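Local coordinates for protein alcohol oxidase (Myceliophthora thermophila, PDB 6F74) that binds FAD and probably works as an oxygen-dependent flavoprotein oxidase of the vanillyl-alcohol oxidase type, at residues N180-Q185 and Y216-A221; A410-Y415 and W420-L425. All coordinates share one frame; numbering follows the deposited sequence.

Contact 1. Residues N180-Q185 and Y216-A221; sequences NGVRFQ and YTVAQA
Val182 and Val218 meet through methyls whose places are set by nearly equal torsions: in each, CG1 lies anti to the backbone N (chi1 177° in Val182, 175° in Val218), and CG2 is anti to the carbonyl carbon. From the strand, Val182 therefore offers CG1, which rests 3.9 Å from CG2 of Val218, the two side chains crossing at a slant. The same CG2 of Val218 also comes within 3.7 Å of the carbonyl O of Val182. The other branch, CG1 of Val218, reaches along the strand to Phe184 and stops 4.0 Å from its CB. Phe184 touches the helix segment by this CB and not by its ring; its side chain also touches Val304, Ser202 and Asn222. Val218 thus bridges two residues whose side chains leave the same face of the strand. No hydrogen bond crosses here; the fit is apolar. An alanine at Val218 would lack both methyls, and Val182 CG1 and Phe184 CB would probably lose their packing partner on the helix.

On the far face, Arg183 folds back along its own strand, its NH1 giving a hydrogen bond of 3.0 Å to Asn180 O, in the guanidinium plane and on a carbonyl lone pair. NH2 pairs with Asp207 on the adjoining strand, across from the classic beta bulge at Asn180 and Gly181. The whole is a helix laid against the antiparallel sheet of the FAD-binding domain, with Val218 making its contact to strand 179-185, while Ala219 meets Ile204 on strand 203-208.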
loop_
_atom_site.group_PDB
_atom_site.type_symbol
_atom_site.label_atom_id
_atom_site.label_comp_id
_atom_site.label_asym_id
_atom_site.label_seq_id
_atom_site.Cartn_x
_atom_site.Cartn_y
_atom_site.Cartn_z
ATOM N N ASN A 180 4.537 -15.867 15.365
ATOM C CA ASN A 180 4.660 -16.325 16.764
ATOM C C ASN A 180 3.466 -15.916 17.638
ATOM O O ASN A 180 3.596 -15.763 18.857
ATOM C CB ASN A 180 5.971 -15.817 17.357
ATOM C CG ASN A 180 7.154 -16.107 16.452
ATOM O OD1 ASN A 180 7.846 -15.216 16.039
ATOM N ND2 ASN A 180 7.402 -17.387 16.171
ATOM N N GLY A 181 2.305 -15.774 16.999
ATOM C CA GLY A 181 1.029 -15.569 17.677
ATOM C C GLY A 181 0.469 -14.172 17.507
ATOM O O GLY A 181 1.213 -13.190 17.380
ATOM N N VAL A 182 -0.860 -14.101 17.475
ATOM C CA VAL A 182 -1.565 -12.830 17.557
ATOM C C VAL A 182 -2.424 -12.913 18.811
ATOM O O VAL A 182 -3.329 -13.748 18.877
ATOM C CB VAL A 182 -2.443 -12.588 16.324
ATOM C CG1 VAL A 182 -3.217 -11.300 16.468
ATOM C CG2 VAL A 182 -1.567 -12.541 15.070
ATOM N N ARG A 183 -2.138 -12.062 19.790
ATOM C CA ARG A 183 -2.784 -12.170 21.093
ATOM C C ARG A 183 -3.426 -10.867 21.494
ATOM O O ARG A 183 -2.826 -9.805 21.376
ATOM C CB ARG A 183 -1.777 -12.576 22.167
ATOM C CG ARG A 183 -1.199 -13.960 21.985
ATOM C CD ARG A 183 -0.175 -14.282 23.068
ATOM N NE ARG A 183 1.083 -13.559 22.869
ATOM C CZ ARG A 183 2.019 -13.858 21.953
ATOM N NH1 ARG A 183 1.886 -14.885 21.107
ATOM N NH2 ARG A 183 3.131 -13.132 21.901
ATOM N N PHE A 184 -4.648 -10.978 22.003
ATOM C CA PHE A 184 -5.417 -9.844 22.459
ATOM C C PHE A 184 -5.006 -9.496 23.877
ATOM O O PHE A 184 -4.813 -10.372 24.698
ATOM C CB PHE A 184 -6.910 -10.207 22.390
ATOM C CG PHE A 184 -7.819 -9.171 22.983
ATOM C CD1 PHE A 184 -8.133 -8.019 22.273
ATOM C CD2 PHE A 184 -8.362 -9.347 24.260
ATOM C CE1 PHE A 184 -8.965 -7.054 22.814
ATOM C CE2 PHE A 184 -9.204 -8.385 24.812
ATOM C CZ PHE A 184 -9.513 -7.230 24.085
ATOM N N GLN A 185 -4.906 -8.205 24.157
ATOM C CA GLN A 185 -4.657 -7.694 25.515
ATOM C C GLN A 185 -5.836 -6.829 25.933
ATOM O O GLN A 185 -6.057 -5.784 25.336
ATOM C CB GLN A 185 -3.393 -6.817 25.518
ATOM C CG GLN A 185 -2.107 -7.522 25.104
ATOM C CD GLN A 185 -0.876 -6.649 25.237
ATOM O OE1 GLN A 185 -0.914 -5.420 24.997
ATOM N NE2 GLN A 185 0.226 -7.261 25.663
ATOM N N TYR A 216 -7.509 -9.631 12.109
ATOM C CA TYR A 216 -8.954 -9.448 12.149
ATOM C C TYR A 216 -9.721 -10.576 12.849
ATOM O O TYR A 216 -10.711 -10.338 13.524
ATOM C CB TYR A 216 -9.471 -9.286 10.711
ATOM C CG TYR A 216 -9.198 -7.948 10.030
ATOM C CD1 TYR A 216 -8.758 -6.810 10.731
ATOM C CD2 TYR A 216 -9.465 -7.808 8.676
ATOM C CE1 TYR A 216 -8.562 -5.600 10.097
ATOM C CE2 TYR A 216 -9.275 -6.601 8.030
ATOM C CZ TYR A 216 -8.833 -5.500 8.729
ATOM O OH TYR A 216 -8.688 -4.309 8.056
ATOM N N THR A 217 -9.275 -11.809 12.656
ATOM C CA THR A 217 -9.897 -12.968 13.319
ATOM C C THR A 217 -9.848 -12.855 14.856
ATOM O O THR A 217 -10.807 -13.170 15.544
ATOM C CB THR A 217 -9.186 -14.254 12.838
ATOM O OG1 THR A 217 -9.420 -14.404 11.440
ATOM C CG2 THR A 217 -9.659 -15.516 13.589
ATOM N N VAL A 218 -8.721 -12.385 15.381
ATOM C CA VAL A 218 -8.554 -12.197 16.832
ATOM C C VAL A 218 -9.334 -10.989 17.343
ATOM O O VAL A 218 -9.943 -11.038 18.425
ATOM C CB VAL A 218 -7.060 -12.115 17.207
ATOM C CG1 VAL A 218 -6.877 -11.786 18.685
ATOM C CG2 VAL A 218 -6.386 -13.454 16.896
ATOM N N ALA A 219 -9.310 -9.888 16.601
ATOM C CA ALA A 219 -10.099 -8.705 16.983
ATOM C C ALA A 219 -11.604 -9.031 17.052
ATOM O O ALA A 219 -12.320 -8.652 18.018
ATOM C CB ALA A 219 -9.845 -7.571 16.015
ATOM N N GLN A 220 -12.063 -9.783 16.057
ATOM C CA GLN A 220 -13.454 -10.232 16.010
ATOM C C GLN A 220 -13.817 -11.145 17.165
ATOM O O GLN A 220 -14.851 -10.970 17.798
ATOM C CB GLN A 220 -13.747 -10.892 14.673
ATOM C CG GLN A 220 -15.206 -11.290 14.477
ATOM C CD GLN A 220 -15.625 -11.366 13.000
ATOM O OE1 GLN A 220 -14.891 -10.952 12.085
ATOM N NE2 GLN A 220 -16.840 -11.879 12.763
ATOM N N ALA A 221 -12.939 -12.085 17.485
ATOM C CA ALA A 221 -13.167 -12.981 18.632
ATOM C C ALA A 221 -13.262 -12.213 19.942
ATOM O O ALA A 221 -13.888 -12.673 20.864
ATOM C CB ALA A 221 -12.049 -14.017 18.710
#

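Contact 2. Residues A410-Y415 and W420-L425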
loop_
_atom_site.group_PDB
_atom_site.type_symbol
_atom_site.label_atom_id
_atom_site.label_comp_id
_atom_site.label_asym_id
_atom_site.label_seq_id
_atom_site.Cartn_x
_atom_site.Cartn_y
_atom_site.Cartn_z
ATOM N N ALA A 410 -27.514 0.763 3.791
ATOM C CA ALA A 410 -27.582 -0.534 4.451
ATOM C C ALA A 410 -27.078 -0.378 5.875
ATOM O O ALA A 410 -25.999 0.169 6.084
ATOM C CB ALA A 410 -26.742 -1.545 3.701
ATOM N N GLU A 411 -27.868 -0.848 6.845
ATOM C CA GLU A 411 -27.513 -0.738 8.277
ATOM C C GLU A 411 -26.948 -2.065 8.757
ATOM O O GLU A 411 -27.441 -3.119 8.352
ATOM C CB GLU A 411 -28.708 -0.322 9.125
ATOM C CG GLU A 411 -28.295 0.245 10.491
ATOM C CD GLU A 411 -29.422 0.955 11.227
ATOM O OE1 GLU A 411 -29.992 1.884 10.635
ATOM O OE2 GLU A 411 -29.737 0.601 12.416
ATOM N N TYR A 412 -25.884 -2.014 9.564
ATOM C CA TYR A 412 -25.303 -3.204 10.215
ATOM C C TYR A 412 -25.290 -2.978 11.708
ATOM O O TYR A 412 -25.267 -1.816 12.146
ATOM C CB TYR A 412 -23.873 -3.463 9.714
ATOM C CG TYR A 412 -23.826 -3.676 8.219
ATOM C CD1 TYR A 412 -24.058 -4.930 7.656
ATOM C CD2 TYR A 412 -23.605 -2.612 7.361
ATOM C CE1 TYR A 412 -24.038 -5.108 6.288
ATOM C CE2 TYR A 412 -23.582 -2.786 5.997
ATOM C CZ TYR A 412 -23.805 -4.033 5.467
ATOM O OH TYR A 412 -23.808 -4.232 4.105
ATOM N N GLN A 413 -25.290 -4.069 12.484
ATOM C CA GLN A 413 -25.348 -3.986 13.969
ATOM C C GLN A 413 -23.976 -4.109 14.695
ATOM O O GLN A 413 -23.929 -4.121 15.927
ATOM C CB GLN A 413 -26.340 -5.003 14.536
ATOM C CG GLN A 413 -27.726 -4.936 13.901
ATOM C CD GLN A 413 -28.368 -3.546 13.977
ATOM O OE1 GLN A 413 -28.683 -3.085 15.061
ATOM N NE2 GLN A 413 -28.565 -2.865 12.828
ATOM N N ASP A 414 -22.882 -4.175 13.936
ATOM C CA ASP A 414 -21.517 -4.045 14.494
ATOM C C ASP A 414 -20.519 -3.766 13.399
ATOM O O ASP A 414 -20.870 -3.750 12.210
ATOM C CB ASP A 414 -21.085 -5.293 15.340
ATOM C CG ASP A 414 -20.386 -6.371 14.516
ATOM O OD1 ASP A 414 -21.027 -6.927 13.610
ATOM O OD2 ASP A 414 -19.199 -6.670 14.775
ATOM N N TYR A 415 -19.273 -3.527 13.778
ATOM C CA TYR A 415 -18.253 -3.232 12.807
ATOM C C TYR A 415 -17.992 -4.399 11.829
ATOM O O TYR A 415 -17.822 -4.197 10.617
ATOM C CB TYR A 415 -16.946 -2.854 13.509
ATOM C CG TYR A 415 -15.871 -2.505 12.521
ATOM C CD1 TYR A 415 -15.909 -1.282 11.843
ATOM C CD2 TYR A 415 -14.842 -3.393 12.226
ATOM C CE1 TYR A 415 -14.932 -0.929 10.938
ATOM C CE2 TYR A 415 -13.861 -3.069 11.300
ATOM C CZ TYR A 415 -13.912 -1.833 10.650
ATOM O OH TYR A 415 -12.951 -1.472 9.742
ATOM N N TRP A 420 -17.148 -6.993 6.542
ATOM C CA TRP A 420 -17.121 -8.097 5.588
ATOM C C TRP A 420 -18.140 -7.941 4.462
ATOM O O TRP A 420 -17.927 -8.460 3.361
ATOM C CB TRP A 420 -17.285 -9.426 6.313
ATOM C CG TRP A 420 -16.068 -9.732 7.213
ATOM C CD1 TRP A 420 -16.036 -9.807 8.584
ATOM C CD2 TRP A 420 -14.733 -9.966 6.778
ATOM N NE1 TRP A 420 -14.760 -10.078 9.021
ATOM C CE2 TRP A 420 -13.948 -10.208 7.928
ATOM C CE3 TRP A 420 -14.121 -10.029 5.508
ATOM C CZ2 TRP A 420 -12.583 -10.489 7.854
ATOM C CZ3 TRP A 420 -12.772 -10.311 5.432
ATOM C CH2 TRP A 420 -12.013 -10.549 6.599
ATOM N N ALA A 421 -19.231 -7.236 4.733
ATOM C CA ALA A 421 -20.242 -6.970 3.729
ATOM C C ALA A 421 -19.799 -5.887 2.742
ATOM O O ALA A 421 -20.008 -6.034 1.575
ATOM C CB ALA A 421 -21.543 -6.575 4.405
ATOM N N GLU A 422 -19.190 -4.818 3.241
ATOM C CA GLU A 422 -18.895 -3.627 2.456
ATOM C C GLU A 422 -17.434 -3.475 2.065
ATOM O O GLU A 422 -17.102 -2.657 1.205
ATOM C CB GLU A 422 -19.330 -2.407 3.255
ATOM C CG GLU A 422 -20.809 -2.440 3.651
ATOM C CD GLU A 422 -21.754 -2.098 2.517
ATOM O OE1 GLU A 422 -21.292 -1.658 1.418
ATOM O OE2 GLU A 422 -22.975 -2.262 2.705
ATOM N N SER A 423 -16.554 -4.252 2.694
ATOM C CA SER A 423 -15.099 -4.126 2.496
ATOM C C SER A 423 -14.509 -5.553 2.534
ATOM O O SER A 423 -15.181 -6.505 2.112
ATOM C CB SER A 423 -14.510 -3.119 3.518
ATOM O OG SER A 423 -13.081 -3.030 3.496
ATOM N N GLY A 424 -13.286 -5.727 3.024
ATOM C CA GLY A 424 -12.672 -7.056 3.075
ATOM C C GLY A 424 -12.469 -7.576 1.651
ATOM O O GLY A 424 -12.891 -8.679 1.315
ATOM N N LEU A 425 -11.846 -6.742 0.825
ATOM C CA LEU A 425 -11.742 -7.005 -0.605
ATOM C C LEU A 425 -10.614 -7.986 -0.939
ATOM O O LEU A 425 -9.555 -8.025 -0.266
ATOM C CB LEU A 425 -11.544 -5.689 -1.369
ATOM C CG LEU A 425 -12.615 -4.603 -1.167
ATOM C CD1 LEU A 425 -12.275 -3.340 -1.914
ATOM C CD2 LEU A 425 -14.031 -5.091 -1.564
#
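Tyr412 and Glu422 are tied by the one hydrogen bond between these segments: the phenol OH donates to Glu422 OE2 over 2.6 Å. The oxygen sits at the ring's edge, in its plane, whereas the carboxylate is turned steeply, its plane 76° from that of the ring. The phenol approaches OE2 on the anti side, 31° out of the carboxylate plane. The Glu422 chain bends at chi2 (-77°), doubling back so that its carboxylate end comes to the tyrosine instead of running straight out from the helix.

A second, ionic hold acts on the same carboxylate. OE1 forms a salt bridge with Arg315, so each oxygen has its own partner and the group is gripped from two strands. With a phenol and an arginine both at hand, the glutamate is likely to stay charged.

Van der Waals contacts add to the bond. The apolar pair is Ala421 CB and Tyr412 CE1, 3.5 Å apart, the methyl meeting the ring obliquely; it also lies against the phenol oxygen, 3.3 Å from OH. Glu422 CG, 3.6 Å from Tyr412 CE2, comes from the same side of the ring plane as Ala421 CB, so the phenol end rests against two consecutive helix residues. Ala410, two residues back on the same side of the strand, lightly sets its methyl against a carboxylate oxygen, CB 4.0 Å from Glu422 OE2.

After the strand, the chain turns through Gln413 and Asp414, and Asp414 is the N-cap of helix 415-422, its carboxylate taking the backbone N of Trp416 and Ser417. Strand 403-412, an outermost strand of the seven-stranded antiparallel sheet, is followed, after this two-residue turn, by that helix, and the tyrosine bonds the strand's end to the helix's last turn, beside strand 311-320.

Contact 1 closes before contact 2 opens along the chain, and their centres lie 19 Å apart. They belong to different sheets: 180-185 is part of the six-stranded one in the FAD-binding region, while 410-412 ends strand 403-412, an outermost strand of the seven-stranded sheet. Helices 212-221 and 415-422 bring them together, Gln220 OE1 standing 3.2 Å from Trp420 NE1 in a probable hydrogen bond, while Tyr216 packs on Trp420 and sets its ring edge-to-face with Trp416 and Tyr419. The helix-to-helix seam therefore joins the two sheets, and both contacts lie near the surface, with Val182 and Glu422 each about 13 Å by side chain from the FAD.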